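Local structure of anaphase-promoting complex subunit cut9 (Schizosaccharomyces pombe, 2XPI) at residues A[150-158]-A[198-206]; A[227-237]-A[271-279]. The protein serves as a homodimeric TPR subunit of the anaphase-promoting complex, the E3 ubiquitin ligase that controls progression through mitosis and G1. All blocks are in the same frame, centred on the assembly; numbering follows the deposited sequence.

Interactions 1 and 2 follow one another along the TPR superhelix, their centres about 19 Å apart and on the same side of the chain's centre. Interaction 1 joins the first helices of TPR 3 and TPR 4; interaction 2 begins at the end of TPR 4, where the turn after helix 216-229 leads into helix 234-242 of TPR 5, and reaches helix 268-276 of TPR 6. In the chain, 150-158/198-206 closes before 227-237/271-279 opens. The two also touch directly, CE1 of Y204 lying 3.5 Å from O of E235. Both meet the second subunit, which agrees with the role of TPR repeats 1-7 in homodimerization, so this run of repeats combines internal packing with dimer contacts.

Interaction 1: A[150-158]-A[198-206]; sequences SACRYLAAF and LEASMCYLR
Y154 meets L198, S201, M202 and L205 as a knob entering a hole, the packing that sets the first helices of TPR 3 and TPR 4 side by side in the superhelix. The axes of the two segments approach to 10.0 Å and run nearly parallel, 19° apart. With CG of Y154 anti to its own amide nitrogen (chi1 173°), the ring lies across L198 and L205, and its CE1 comes within 3.5 Å of CB of S201. M202 CG lies at the edge of this ring, near its plane. The phenol OH at the end of the knob hydrogen-bonds to the backbone O of Q97 of the second subunit, and S201 OG bonds to the side chain of that same glutamine, so the pocket also forms part of the dimer interface. At the N-terminal end, L198 divides its branches: CD2 reaches Y154 CB, while CD1 rests 3.6 Å from the backbone N of A151. M202, with CG anti to its carbonyl carbon (chi1 -65°) and chi2 extended, lays SD 4.1 Å from CG of R153; R153 NE bonds to O of L172. At the other end, L205 CD2 lies 3.7 Å from CB of A157 and 3.5 Å from O of Y154.

Interaction 2: A[227-237]-A[271-279]; sequences LMVDAKCYEAF and LRSLYMLKL
The rings of F237 and Y275 stack face to face, centroids 4.5 Å apart and planes inclined by 22°, where the start of helix 234-242 of TPR 5, with the turn before it, packs against helix 268-276 of TPR 6. L271 CD1 covers the opposite face of Y275, 3.6 Å above its plane, and these two neighbours probably hold the ring's tilt. CG of Y275 is anti to its carbonyl carbon (chi1 -78°), which carries the phenol to the type I turn D230-C233. There OH donates to O of A231 at 2.8 Å, with a C=O...O angle of 163°. Y275 CE2 lies at the edge of the Y234 ring, 3.9 Å from its CD1; that ring also stacks with F105 of the second subunit. K278 CG and L279 CD1 both approach the F237 ring at its edge, and the K278 ammonium forms a salt bridge with D306. An alanine in place of Y275 would probably deprive F237 of its stacking partner and O of A231 of the phenol donor. The D230 carboxylate accepts from backbone N and NZ of K232, an Asx turn and a salt bridge that probably steady the carbonyl of A231 for the one hydrogen bond across a mostly apolar contact.

Interaction 1: A[150-158]-A[198-206]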
ATOM      1  N   SER A 150       6.848 -22.754 -12.424  1.00 57.12           N
ATOM      2  CA  SER A 150       7.908 -22.006 -11.732  1.00 55.70           C
ATOM      3  C   SER A 150       7.454 -20.587 -11.391  1.00 53.74           C
ATOM      4  O   SER A 150       7.852 -20.023 -10.363  1.00 51.37           O
ATOM      5  CB  SER A 150       9.188 -21.947 -12.563  1.00 55.42           C
ATOM      6  OG  SER A 150       9.566 -23.237 -12.997  1.00 58.77           O
ATOM      7  N   ALA A 151       6.627 -20.012 -12.265  1.00 51.53           N
ATOM      8  CA  ALA A 151       6.069 -18.698 -12.011  1.00 48.31           C
ATOM      9  C   ALA A 151       5.199 -18.759 -10.766  1.00 48.21           C
ATOM     10  O   ALA A 151       5.237 -17.862  -9.925  1.00 47.58           O
ATOM     11  CB  ALA A 151       5.265 -18.214 -13.202  1.00 45.88           C
ATOM     12  N   CYS A 152       4.416 -19.823 -10.646  1.00 49.31           N
ATOM     13  CA  CYS A 152       3.535 -19.961  -9.495  1.00 50.73           C
ATOM     14  C   CYS A 152       4.340 -20.193  -8.214  1.00 50.73           C
ATOM     15  O   CYS A 152       3.958 -19.746  -7.142  1.00 52.19           O
ATOM     16  CB  CYS A 152       2.515 -21.078  -9.725  1.00 53.56           C
ATOM     17  SG  CYS A 152       1.253 -20.745 -11.019  1.00 61.02           S
ATOM     18  N   ARG A 153       5.465 -20.885  -8.330  1.00 49.89           N
ATOM     19  CA  ARG A 153       6.362 -21.077  -7.194  1.00 48.56           C
ATOM     20  C   ARG A 153       6.995 -19.742  -6.787  1.00 46.86           C
ATOM     21  O   ARG A 153       6.982 -19.361  -5.613  1.00 49.17           O
ATOM     22  CB  ARG A 153       7.442 -22.105  -7.537  1.00 47.49           C
ATOM     23  CG  ARG A 153       8.229 -22.591  -6.354  1.00 48.70           C
ATOM     24  CD  ARG A 153       9.123 -23.763  -6.733  1.00 55.00           C
ATOM     25  NE  ARG A 153       9.053 -24.811  -5.715  1.00 62.24           N
ATOM     26  CZ  ARG A 153       8.334 -25.924  -5.827  1.00 67.97           C
ATOM     27  NH1 ARG A 153       7.642 -26.165  -6.932  1.00 68.62           N
ATOM     28  NH2 ARG A 153       8.322 -26.807  -4.839  1.00 72.77           N
ATOM     29  N   TYR A 154       7.552 -19.031  -7.757  1.00 41.65           N
ATOM     30  CA  TYR A 154       8.041 -17.703  -7.484  1.00 42.44           C
ATOM     31  C   TYR A 154       7.008 -16.826  -6.769  1.00 44.55           C
ATOM     32  O   TYR A 154       7.320 -16.181  -5.760  1.00 43.87           O
ATOM     33  CB  TYR A 154       8.467 -17.014  -8.768  1.00 42.23           C
ATOM     34  CG  TYR A 154       8.826 -15.569  -8.557  1.00 42.58           C
ATOM     35  CD1 TYR A 154      10.019 -15.220  -7.926  1.00 44.86           C
ATOM     36  CD2 TYR A 154       7.985 -14.551  -8.987  1.00 41.68           C
ATOM     37  CE1 TYR A 154      10.364 -13.889  -7.715  1.00 45.76           C
ATOM     38  CE2 TYR A 154       8.321 -13.212  -8.790  1.00 42.85           C
ATOM     39  CZ  TYR A 154       9.511 -12.888  -8.147  1.00 45.72           C
ATOM     40  OH  TYR A 154       9.864 -11.573  -7.951  1.00 46.77           O
ATOM     41  N   LEU A 155       5.783 -16.791  -7.297  1.00 45.09           N
ATOM     42  CA  LEU A 155       4.784 -15.854  -6.785  1.00 43.91           C
ATOM     43  C   LEU A 155       4.250 -16.261  -5.414  1.00 43.29           C
ATOM     44  O   LEU A 155       4.022 -15.406  -4.558  1.00 45.84           O
ATOM     45  CB  LEU A 155       3.646 -15.650  -7.773  1.00 45.00           C
ATOM     46  CG  LEU A 155       2.758 -14.460  -7.400  1.00 47.36           C
ATOM     47  CD1 LEU A 155       3.585 -13.217  -7.129  1.00 45.44           C
ATOM     48  CD2 LEU A 155       1.735 -14.190  -8.482  1.00 48.78           C
ATOM     49  N   ALA A 156       4.068 -17.561  -5.199  1.00 40.21           N
ATOM     50  CA  ALA A 156       3.654 -18.055  -3.892  1.00 38.57           C
ATOM     51  C   ALA A 156       4.723 -17.722  -2.845  1.00 41.36           C
ATOM     52  O   ALA A 156       4.406 -17.248  -1.761  1.00 42.85           O
ATOM     53  CB  ALA A 156       3.372 -19.546  -3.928  1.00 34.22           C
ATOM     54  N   ALA A 157       5.984 -17.962  -3.182  1.00 40.85           N
ATOM     55  CA  ALA A 157       7.090 -17.622  -2.294  1.00 41.19           C
ATOM     56  C   ALA A 157       7.108 -16.124  -2.020  1.00 42.86           C
ATOM     57  O   ALA A 157       7.290 -15.682  -0.882  1.00 43.80           O
ATOM     58  CB  ALA A 157       8.425 -18.062  -2.903  1.00 39.44           C
ATOM     59  N   PHE A 158       6.933 -15.344  -3.080  1.00 43.02           N
ATOM     60  CA  PHE A 158       6.930 -13.897  -2.969  1.00 41.70           C
ATOM     61  C   PHE A 158       5.856 -13.423  -1.986  1.00 43.50           C
ATOM     62  O   PHE A 158       6.090 -12.481  -1.234  1.00 46.14           O
ATOM     63  CB  PHE A 158       6.697 -13.298  -4.336  1.00 40.69           C
ATOM     64  CG  PHE A 158       6.650 -11.810  -4.345  1.00 41.45           C
ATOM     65  CD1 PHE A 158       5.501 -11.138  -3.948  1.00 43.76           C
ATOM     66  CD2 PHE A 158       7.734 -11.074  -4.808  1.00 39.83           C
ATOM     67  CE1 PHE A 158       5.447  -9.753  -3.969  1.00 43.89           C
ATOM     68  CE2 PHE A 158       7.694  -9.696  -4.835  1.00 40.26           C
ATOM     69  CZ  PHE A 158       6.553  -9.032  -4.413  1.00 42.91           C
ATOM     70  N   LEU A 198      13.586 -17.093 -13.958  1.00 40.56           N
ATOM     71  CA  LEU A 198      12.903 -17.297 -12.691  1.00 37.85           C
ATOM     72  C   LEU A 198      13.822 -17.998 -11.678  1.00 41.19           C
ATOM     73  O   LEU A 198      13.683 -17.819 -10.458  1.00 41.94           O
ATOM     74  CB  LEU A 198      11.582 -18.042 -12.895  1.00 35.42           C
ATOM     75  CG  LEU A 198      10.423 -17.180 -13.409  1.00 36.08           C
ATOM     76  CD1 LEU A 198       9.212 -18.029 -13.787  1.00 36.05           C
ATOM     77  CD2 LEU A 198      10.033 -16.120 -12.377  1.00 35.02           C
ATOM     78  N   GLU A 199      14.777 -18.777 -12.172  1.00 42.87           N
ATOM     79  CA  GLU A 199      15.782 -19.352 -11.287  1.00 45.77           C
ATOM     80  C   GLU A 199      16.521 -18.246 -10.515  1.00 45.88           C
ATOM     81  O   GLU A 199      16.778 -18.375  -9.315  1.00 46.05           O
ATOM     82  CB  GLU A 199      16.787 -20.200 -12.067  1.00 49.70           C
ATOM     83  CG  GLU A 199      17.850 -20.837 -11.169  1.00 53.08           C
ATOM     84  CD  GLU A 199      18.887 -21.636 -11.940  1.00 58.90           C
ATOM     85  OE1 GLU A 199      18.730 -21.800 -13.175  1.00 60.54           O
ATOM     86  OE2 GLU A 199      19.863 -22.098 -11.306  1.00 61.20           O
ATOM     87  N   ALA A 200      16.865 -17.153 -11.197  1.00 43.08           N
ATOM     88  CA  ALA A 200      17.547 -16.063 -10.532  1.00 39.03           C
ATOM     89  C   ALA A 200      16.648 -15.478  -9.465  1.00 42.83           C
ATOM     90  O   ALA A 200      17.034 -15.372  -8.292  1.00 46.40           O
ATOM     91  CB  ALA A 200      17.924 -15.023 -11.505  1.00 37.20           C
ATOM     92  N   SER A 201      15.432 -15.127  -9.868  1.00 42.77           N
ATOM     93  CA  SER A 201      14.474 -14.455  -9.000  1.00 42.82           C
ATOM     94  C   SER A 201      14.188 -15.215  -7.718  1.00 43.41           C
ATOM     95  O   SER A 201      13.957 -14.616  -6.667  1.00 43.77           O
ATOM     96  CB  SER A 201      13.169 -14.193  -9.759  1.00 44.98           C
ATOM     97  OG  SER A 201      13.409 -13.336 -10.872  1.00 46.26           O
ATOM     98  N   MET A 202      14.197 -16.536  -7.788  1.00 43.33           N
ATOM     99  CA  MET A 202      13.955 -17.317  -6.585  1.00 44.34           C
ATOM    100  C   MET A 202      15.170 -17.349  -5.617  1.00 45.53           C
ATOM    101  O   MET A 202      14.995 -17.457  -4.400  1.00 44.13           O
ATOM    102  CB  MET A 202      13.449 -18.721  -6.945  1.00 45.40           C
ATOM    103  CG  MET A 202      12.084 -18.712  -7.618  1.00 45.66           C
ATOM    104  SD  MET A 202      11.325 -20.347  -7.728  1.00 66.67           S
ATOM    105  CE  MET A 202      12.085 -21.034  -9.188  1.00 41.69           C
ATOM    106  N   CYS A 203      16.389 -17.242  -6.151  1.00 46.43           N
ATOM    107  CA  CYS A 203      17.581 -17.119  -5.297  1.00 47.10           C
ATOM    108  C   CYS A 203      17.567 -15.762  -4.626  1.00 44.88           C
ATOM    109  O   CYS A 203      18.040 -15.625  -3.503  1.00 45.75           O
ATOM    110  CB  CYS A 203      18.882 -17.239  -6.094  1.00 47.68           C
ATOM    111  SG  CYS A 203      19.328 -18.892  -6.676  1.00 62.05           S
ATOM    112  N   TYR A 204      17.043 -14.758  -5.329  1.00 40.14           N
ATOM    113  CA  TYR A 204      16.939 -13.432  -4.759  1.00 39.16           C
ATOM    114  C   TYR A 204      15.978 -13.520  -3.604  1.00 39.84           C
ATOM    115  O   TYR A 204      16.196 -12.927  -2.541  1.00 38.99           O
ATOM    116  CB  TYR A 204      16.423 -12.422  -5.784  1.00 38.60           C
ATOM    117  CG  TYR A 204      15.912 -11.149  -5.143  1.00 38.66           C
ATOM    118  CD1 TYR A 204      16.788 -10.207  -4.639  1.00 38.38           C
ATOM    119  CD2 TYR A 204      14.548 -10.905  -5.023  1.00 40.14           C
ATOM    120  CE1 TYR A 204      16.325  -9.056  -4.043  1.00 40.21           C
ATOM    121  CE2 TYR A 204      14.075  -9.755  -4.429  1.00 40.66           C
ATOM    122  CZ  TYR A 204      14.965  -8.835  -3.941  1.00 42.95           C
ATOM    123  OH  TYR A 204      14.496  -7.679  -3.342  1.00 46.56           O
ATOM    124  N   LEU A 205      14.908 -14.276  -3.816  1.00 41.58           N
ATOM    125  CA  LEU A 205      13.858 -14.384  -2.822  1.00 44.51           C
ATOM    126  C   LEU A 205      14.445 -15.097  -1.624  1.00 46.17           C
ATOM    127  O   LEU A 205      14.264 -14.678  -0.478  1.00 47.04           O
ATOM    128  CB  LEU A 205      12.683 -15.163  -3.386  1.00 46.35           C
ATOM    129  CG  LEU A 205      11.286 -14.553  -3.261  1.00 46.81           C
ATOM    130  CD1 LEU A 205      11.283 -13.037  -3.418  1.00 44.86           C
ATOM    131  CD2 LEU A 205      10.381 -15.216  -4.287  1.00 47.36           C
ATOM    132  N   ARG A 206      15.181 -16.165  -1.900  1.00 46.34           N
ATOM    133  CA  ARG A 206      15.872 -16.894  -0.845  1.00 46.19           C
ATOM    134  C   ARG A 206      16.846 -15.989  -0.098  1.00 46.75           C
ATOM    135  O   ARG A 206      17.028 -16.130   1.106  1.00 49.16           O
ATOM    136  CB  ARG A 206      16.599 -18.105  -1.404  1.00 44.77           C
ATOM    137  CG  ARG A 206      16.213 -19.367  -0.692  1.00 48.64           C
ATOM    138  CD  ARG A 206      17.275 -20.403  -0.841  1.00 50.60           C
ATOM    139  NE  ARG A 206      17.802 -20.310  -2.179  1.00 53.35           N
ATOM    140  CZ  ARG A 206      17.123 -20.649  -3.264  1.00 56.98           C
ATOM    141  NH1 ARG A 206      15.889 -21.132  -3.169  1.00 56.74           N
ATOM    142  NH2 ARG A 206      17.691 -20.513  -4.448  1.00 59.85           N
TER

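Interaction 2: A[227-237]-A[271-279]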
ATOM      1  N   LEU A 227      22.782 -13.380  -9.334  1.00 43.07           N
ATOM      2  CA  LEU A 227      23.556 -12.646 -10.329  1.00 41.86           C
ATOM      3  C   LEU A 227      24.341 -13.565 -11.261  1.00 45.53           C
ATOM      4  O   LEU A 227      24.345 -13.364 -12.473  1.00 50.97           O
ATOM      5  CB  LEU A 227      24.457 -11.602  -9.673  1.00 42.15           C
ATOM      6  CG  LEU A 227      23.878 -10.193  -9.477  1.00 44.86           C
ATOM      7  CD1 LEU A 227      24.905  -9.229  -8.932  1.00 46.13           C
ATOM      8  CD2 LEU A 227      23.313  -9.623 -10.785  1.00 46.27           C
ATOM      9  N   MET A 228      25.000 -14.582 -10.727  1.00 44.75           N
ATOM     10  CA  MET A 228      25.705 -15.516 -11.599  1.00 45.90           C
ATOM     11  C   MET A 228      24.727 -16.186 -12.555  1.00 50.00           C
ATOM     12  O   MET A 228      25.039 -16.376 -13.731  1.00 51.30           O
ATOM     13  CB  MET A 228      26.475 -16.570 -10.800  1.00 44.87           C
ATOM     14  CG  MET A 228      27.513 -16.001  -9.854  1.00 43.69           C
ATOM     15  SD  MET A 228      28.737 -15.004 -10.721  1.00 76.53           S
ATOM     16  CE  MET A 228      29.576 -16.243 -11.715  1.00 52.40           C
ATOM     17  N   VAL A 229      23.536 -16.530 -12.054  1.00 51.08           N
ATOM     18  CA  VAL A 229      22.511 -17.178 -12.877  1.00 51.62           C
ATOM     19  C   VAL A 229      21.997 -16.286 -14.018  1.00 53.26           C
ATOM     20  O   VAL A 229      21.813 -16.752 -15.147  1.00 55.10           O
ATOM     21  CB  VAL A 229      21.318 -17.668 -12.029  1.00 48.76           C
ATOM     22  CG1 VAL A 229      20.186 -18.181 -12.932  1.00 46.29           C
ATOM     23  CG2 VAL A 229      21.765 -18.739 -11.057  1.00 48.12           C
ATOM     24  N   ASP A 230      21.758 -15.011 -13.716  1.00 51.43           N
ATOM     25  CA  ASP A 230      21.290 -14.056 -14.715  1.00 49.48           C
ATOM     26  C   ASP A 230      21.764 -12.667 -14.303  1.00 45.00           C
ATOM     27  O   ASP A 230      21.329 -12.120 -13.295  1.00 40.72           O
ATOM     28  CB  ASP A 230      19.755 -14.092 -14.838  1.00 50.71           C
ATOM     29  CG  ASP A 230      19.230 -13.283 -16.038  1.00 54.89           C
ATOM     30  OD1 ASP A 230      19.696 -12.137 -16.242  1.00 54.74           O
ATOM     31  OD2 ASP A 230      18.338 -13.791 -16.778  1.00 56.73           O
ATOM     32  N   ALA A 231      22.661 -12.101 -15.102  1.00 44.84           N
ATOM     33  CA  ALA A 231      23.213 -10.784 -14.835  1.00 42.84           C
ATOM     34  C   ALA A 231      22.150  -9.702 -14.732  1.00 41.32           C
ATOM     35  O   ALA A 231      22.452  -8.593 -14.323  1.00 39.42           O
ATOM     36  CB  ALA A 231      24.214 -10.415 -15.909  1.00 44.64           C
ATOM     37  N   LYS A 232      20.912 -10.009 -15.111  1.00 43.79           N
ATOM     38  CA  LYS A 232      19.859  -8.989 -15.128  1.00 43.36           C
ATOM     39  C   LYS A 232      19.156  -8.847 -13.781  1.00 43.21           C
ATOM     40  O   LYS A 232      18.414  -7.899 -13.557  1.00 43.61           O
ATOM     41  CB  LYS A 232      18.854  -9.212 -16.268  1.00 41.75           C
ATOM     42  CG  LYS A 232      19.490  -9.169 -17.657  1.00 42.44           C
ATOM     43  CD  LYS A 232      18.455  -9.121 -18.802  1.00 40.63           C
ATOM     44  CE  LYS A 232      17.393 -10.215 -18.699  1.00 37.15           C
ATOM     45  NZ  LYS A 232      17.983 -11.568 -18.648  1.00 35.41           N
ATOM     46  N   CYS A 233      19.416  -9.770 -12.869  1.00 44.26           N
ATOM     47  CA  CYS A 233      18.863  -9.662 -11.516  1.00 41.62           C
ATOM     48  C   CYS A 233      19.498  -8.531 -10.684  1.00 40.66           C
ATOM     49  O   CYS A 233      20.212  -8.752  -9.705  1.00 41.10           O
ATOM     50  CB  CYS A 233      18.979 -10.983 -10.777  1.00 40.13           C
ATOM     51  SG  CYS A 233      17.906 -11.003  -9.402  1.00 50.89           S
ATOM     52  N   TYR A 234      19.196  -7.311 -11.076  1.00 38.40           N
ATOM     53  CA  TYR A 234      19.679  -6.154 -10.375  1.00 38.19           C
ATOM     54  C   TYR A 234      19.070  -5.948  -8.965  1.00 38.61           C
ATOM     55  O   TYR A 234      19.649  -5.213  -8.174  1.00 41.90           O
ATOM     56  CB  TYR A 234      19.497  -4.928 -11.281  1.00 37.07           C
ATOM     57  CG  TYR A 234      19.802  -3.599 -10.652  1.00 36.52           C
ATOM     58  CD1 TYR A 234      20.968  -2.916 -10.955  1.00 37.15           C
ATOM     59  CD2 TYR A 234      18.900  -3.010  -9.776  1.00 35.83           C
ATOM     60  CE1 TYR A 234      21.238  -1.685 -10.388  1.00 39.51           C
ATOM     61  CE2 TYR A 234      19.147  -1.795  -9.217  1.00 38.02           C
ATOM     62  CZ  TYR A 234      20.317  -1.130  -9.509  1.00 42.13           C
ATOM     63  OH  TYR A 234      20.547   0.096  -8.910  1.00 46.60           O
ATOM     64  N   GLU A 235      17.936  -6.569  -8.632  1.00 36.16           N
ATOM     65  CA  GLU A 235      17.407  -6.426  -7.268  1.00 38.08           C
ATOM     66  C   GLU A 235      18.394  -7.063  -6.306  1.00 40.25           C
ATOM     67  O   GLU A 235      18.534  -6.599  -5.179  1.00 41.44           O
ATOM     68  CB  GLU A 235      16.037  -7.100  -7.027  1.00 39.52           C
ATOM     69  CG  GLU A 235      14.809  -6.459  -7.641  1.00 44.70           C
ATOM     70  CD  GLU A 235      14.352  -5.137  -7.035  1.00 48.58           C
ATOM     71  OE1 GLU A 235      14.179  -4.989  -5.809  1.00 47.54           O
ATOM     72  OE2 GLU A 235      14.093  -4.233  -7.835  1.00 53.73           O
ATOM     73  N   ALA A 236      19.028  -8.157  -6.741  1.00 39.72           N
ATOM     74  CA  ALA A 236      20.069  -8.831  -5.968  1.00 39.96           C
ATOM     75  C   ALA A 236      21.322  -7.955  -5.787  1.00 41.73           C
ATOM     76  O   ALA A 236      21.776  -7.738  -4.670  1.00 44.23           O
ATOM     77  CB  ALA A 236      20.441 -10.135  -6.633  1.00 40.69           C
ATOM     78  N   PHE A 237      21.874  -7.480  -6.894  1.00 41.56           N
ATOM     79  CA  PHE A 237      22.999  -6.550  -6.921  1.00 44.48           C
ATOM     80  C   PHE A 237      22.727  -5.375  -6.003  1.00 46.11           C
ATOM     81  O   PHE A 237      23.557  -4.992  -5.175  1.00 48.61           O
ATOM     82  CB  PHE A 237      23.177  -6.031  -8.355  1.00 47.04           C
ATOM     83  CG  PHE A 237      24.431  -5.263  -8.576  1.00 50.66           C
ATOM     84  CD1 PHE A 237      25.666  -5.819  -8.271  1.00 53.80           C
ATOM     85  CD2 PHE A 237      24.391  -3.987  -9.106  1.00 52.19           C
ATOM     86  CE1 PHE A 237      26.844  -5.100  -8.469  1.00 54.46           C
ATOM     87  CE2 PHE A 237      25.558  -3.271  -9.323  1.00 54.27           C
ATOM     88  CZ  PHE A 237      26.786  -3.825  -8.998  1.00 54.56           C
ATOM     89  N   LEU A 271      26.181  -3.403 -20.245  1.00 41.99           N
ATOM     90  CA  LEU A 271      25.659  -3.710 -18.925  1.00 40.07           C
ATOM     91  C   LEU A 271      26.789  -3.756 -17.897  1.00 43.11           C
ATOM     92  O   LEU A 271      26.670  -3.187 -16.823  1.00 43.27           O
ATOM     93  CB  LEU A 271      24.874  -5.022 -18.933  1.00 37.34           C
ATOM     94  CG  LEU A 271      24.353  -5.506 -17.581  1.00 33.75           C
ATOM     95  CD1 LEU A 271      23.379  -4.495 -16.937  1.00 30.47           C
ATOM     96  CD2 LEU A 271      23.727  -6.888 -17.712  1.00 30.91           C
ATOM     97  N   ARG A 272      27.891  -4.416 -18.227  1.00 46.08           N
ATOM     98  CA  ARG A 272      29.028  -4.469 -17.315  1.00 48.41           C
ATOM     99  C   ARG A 272      29.510  -3.081 -16.895  1.00 48.63           C
ATOM    100  O   ARG A 272      29.814  -2.874 -15.725  1.00 47.49           O
ATOM    101  CB  ARG A 272      30.184  -5.271 -17.909  1.00 51.20           C
ATOM    102  CG  ARG A 272      31.427  -5.259 -17.059  1.00 52.25           C
ATOM    103  CD  ARG A 272      32.346  -6.405 -17.414  1.00 55.57           C
ATOM    104  NE  ARG A 272      32.333  -6.671 -18.847  1.00 59.97           N
ATOM    105  CZ  ARG A 272      32.979  -5.927 -19.737  1.00 63.97           C
ATOM    106  NH1 ARG A 272      33.694  -4.880 -19.313  1.00 67.21           N
ATOM    107  NH2 ARG A 272      32.914  -6.221 -21.036  1.00 61.68           N
ATOM    108  N   SER A 273      29.571  -2.136 -17.836  1.00 47.52           N
ATOM    109  CA  SER A 273      29.972  -0.759 -17.510  1.00 45.45           C
ATOM    110  C   SER A 273      28.961  -0.097 -16.571  1.00 46.92           C
ATOM    111  O   SER A 273      29.333   0.649 -15.671  1.00 48.59           O
ATOM    112  CB  SER A 273      30.144   0.107 -18.772  1.00 44.60           C
ATOM    113  OG  SER A 273      31.019  -0.470 -19.739  1.00 44.14           O
ATOM    114  N   LEU A 274      27.676  -0.349 -16.791  1.00 47.45           N
ATOM    115  CA  LEU A 274      26.647   0.162 -15.888  1.00 46.95           C
ATOM    116  C   LEU A 274      26.892  -0.313 -14.470  1.00 47.89           C
ATOM    117  O   LEU A 274      26.796   0.468 -13.530  1.00 49.53           O
ATOM    118  CB  LEU A 274      25.255  -0.296 -16.333  1.00 45.32           C
ATOM    119  CG  LEU A 274      24.295   0.672 -17.029  1.00 42.96           C
ATOM    120  CD1 LEU A 274      25.012   1.699 -17.864  1.00 41.89           C
ATOM    121  CD2 LEU A 274      23.309  -0.114 -17.870  1.00 42.89           C
ATOM    122  N   TYR A 275      27.200  -1.597 -14.309  1.00 48.05           N
ATOM    123  CA  TYR A 275      27.422  -2.162 -12.976  1.00 48.44           C
ATOM    124  C   TYR A 275      28.664  -1.570 -12.305  1.00 49.11           C
ATOM    125  O   TYR A 275      28.632  -1.179 -11.147  1.00 49.68           O
ATOM    126  CB  TYR A 275      27.494  -3.694 -13.047  1.00 49.30           C
ATOM    127  CG  TYR A 275      26.127  -4.329 -13.164  1.00 48.17           C
ATOM    128  CD1 TYR A 275      25.966  -5.707 -13.180  1.00 46.03           C
ATOM    129  CD2 TYR A 275      24.992  -3.535 -13.247  1.00 48.69           C
ATOM    130  CE1 TYR A 275      24.713  -6.272 -13.264  1.00 45.34           C
ATOM    131  CE2 TYR A 275      23.750  -4.086 -13.347  1.00 48.32           C
ATOM    132  CZ  TYR A 275      23.609  -5.455 -13.354  1.00 47.87           C
ATOM    133  OH  TYR A 275      22.339  -5.980 -13.451  1.00 48.71           O
ATOM    134  N   MET A 276      29.754  -1.487 -13.051  1.00 50.52           N
ATOM    135  CA  MET A 276      30.974  -0.897 -12.537  1.00 53.06           C
ATOM    136  C   MET A 276      30.755   0.525 -12.003  1.00 55.92           C
ATOM    137  O   MET A 276      31.436   0.951 -11.077  1.00 57.98           O
ATOM    138  CB  MET A 276      32.087  -0.968 -13.591  1.00 54.18           C
ATOM    139  CG  MET A 276      32.589  -2.407 -13.822  1.00 55.71           C
ATOM    140  SD  MET A 276      33.748  -2.607 -15.199  1.00 65.01           S
ATOM    141  CE  MET A 276      33.921  -0.887 -15.574  1.00 38.89           C
ATOM    142  N   LEU A 277      29.792   1.252 -12.558  1.00 56.31           N
ATOM    143  CA  LEU A 277      29.500   2.599 -12.064  1.00 56.74           C
ATOM    144  C   LEU A 277      28.967   2.590 -10.637  1.00 57.55           C
ATOM    145  O   LEU A 277      28.973   3.626  -9.975  1.00 59.32           O
ATOM    146  CB  LEU A 277      28.478   3.316 -12.946  1.00 56.76           C
ATOM    147  CG  LEU A 277      28.799   3.695 -14.386  1.00 60.10           C
ATOM    148  CD1 LEU A 277      27.771   4.714 -14.832  1.00 61.43           C
ATOM    149  CD2 LEU A 277      30.211   4.260 -14.529  1.00 62.52           C
ATOM    150  N   LYS A 278      28.477   1.438 -10.177  1.00 56.08           N
ATOM    151  CA  LYS A 278      27.925   1.315  -8.822  1.00 54.76           C
ATOM    152  C   LYS A 278      29.005   1.082  -7.764  1.00 52.42           C
ATOM    153  O   LYS A 278      28.726   1.106  -6.565  1.00 51.94           O
ATOM    154  CB  LYS A 278      26.912   0.170  -8.757  1.00 55.83           C
ATOM    155  CG  LYS A 278      25.644   0.416  -9.553  1.00 60.34           C
ATOM    156  CD  LYS A 278      25.157   1.830  -9.288  1.00 65.90           C
ATOM    157  CE  LYS A 278      23.748   2.077  -9.809  1.00 67.37           C
ATOM    158  NZ  LYS A 278      23.233   3.369  -9.259  1.00 68.36           N
ATOM    159  N   LEU A 279      30.233   0.879  -8.228  1.00 60.00           N
ATOM    160  CA  LEU A 279      31.275   0.241  -7.443  1.00 56.48           C
ATOM    161  C   LEU A 279      32.275   1.191  -6.812  1.00 60.68           C
ATOM    162  O   LEU A 279      32.187   2.404  -6.976  1.00 63.13           O
ATOM    163  CB  LEU A 279      32.034  -0.732  -8.330  1.00 52.48           C
ATOM    164  CG  LEU A 279      31.576  -2.187  -8.350  1.00 48.46           C
ATOM    165  CD1 LEU A 279      30.154  -2.361  -7.848  1.00 43.62           C
ATOM    166  CD2 LEU A 279      31.763  -2.722  -9.754  1.00 49.94           C
TER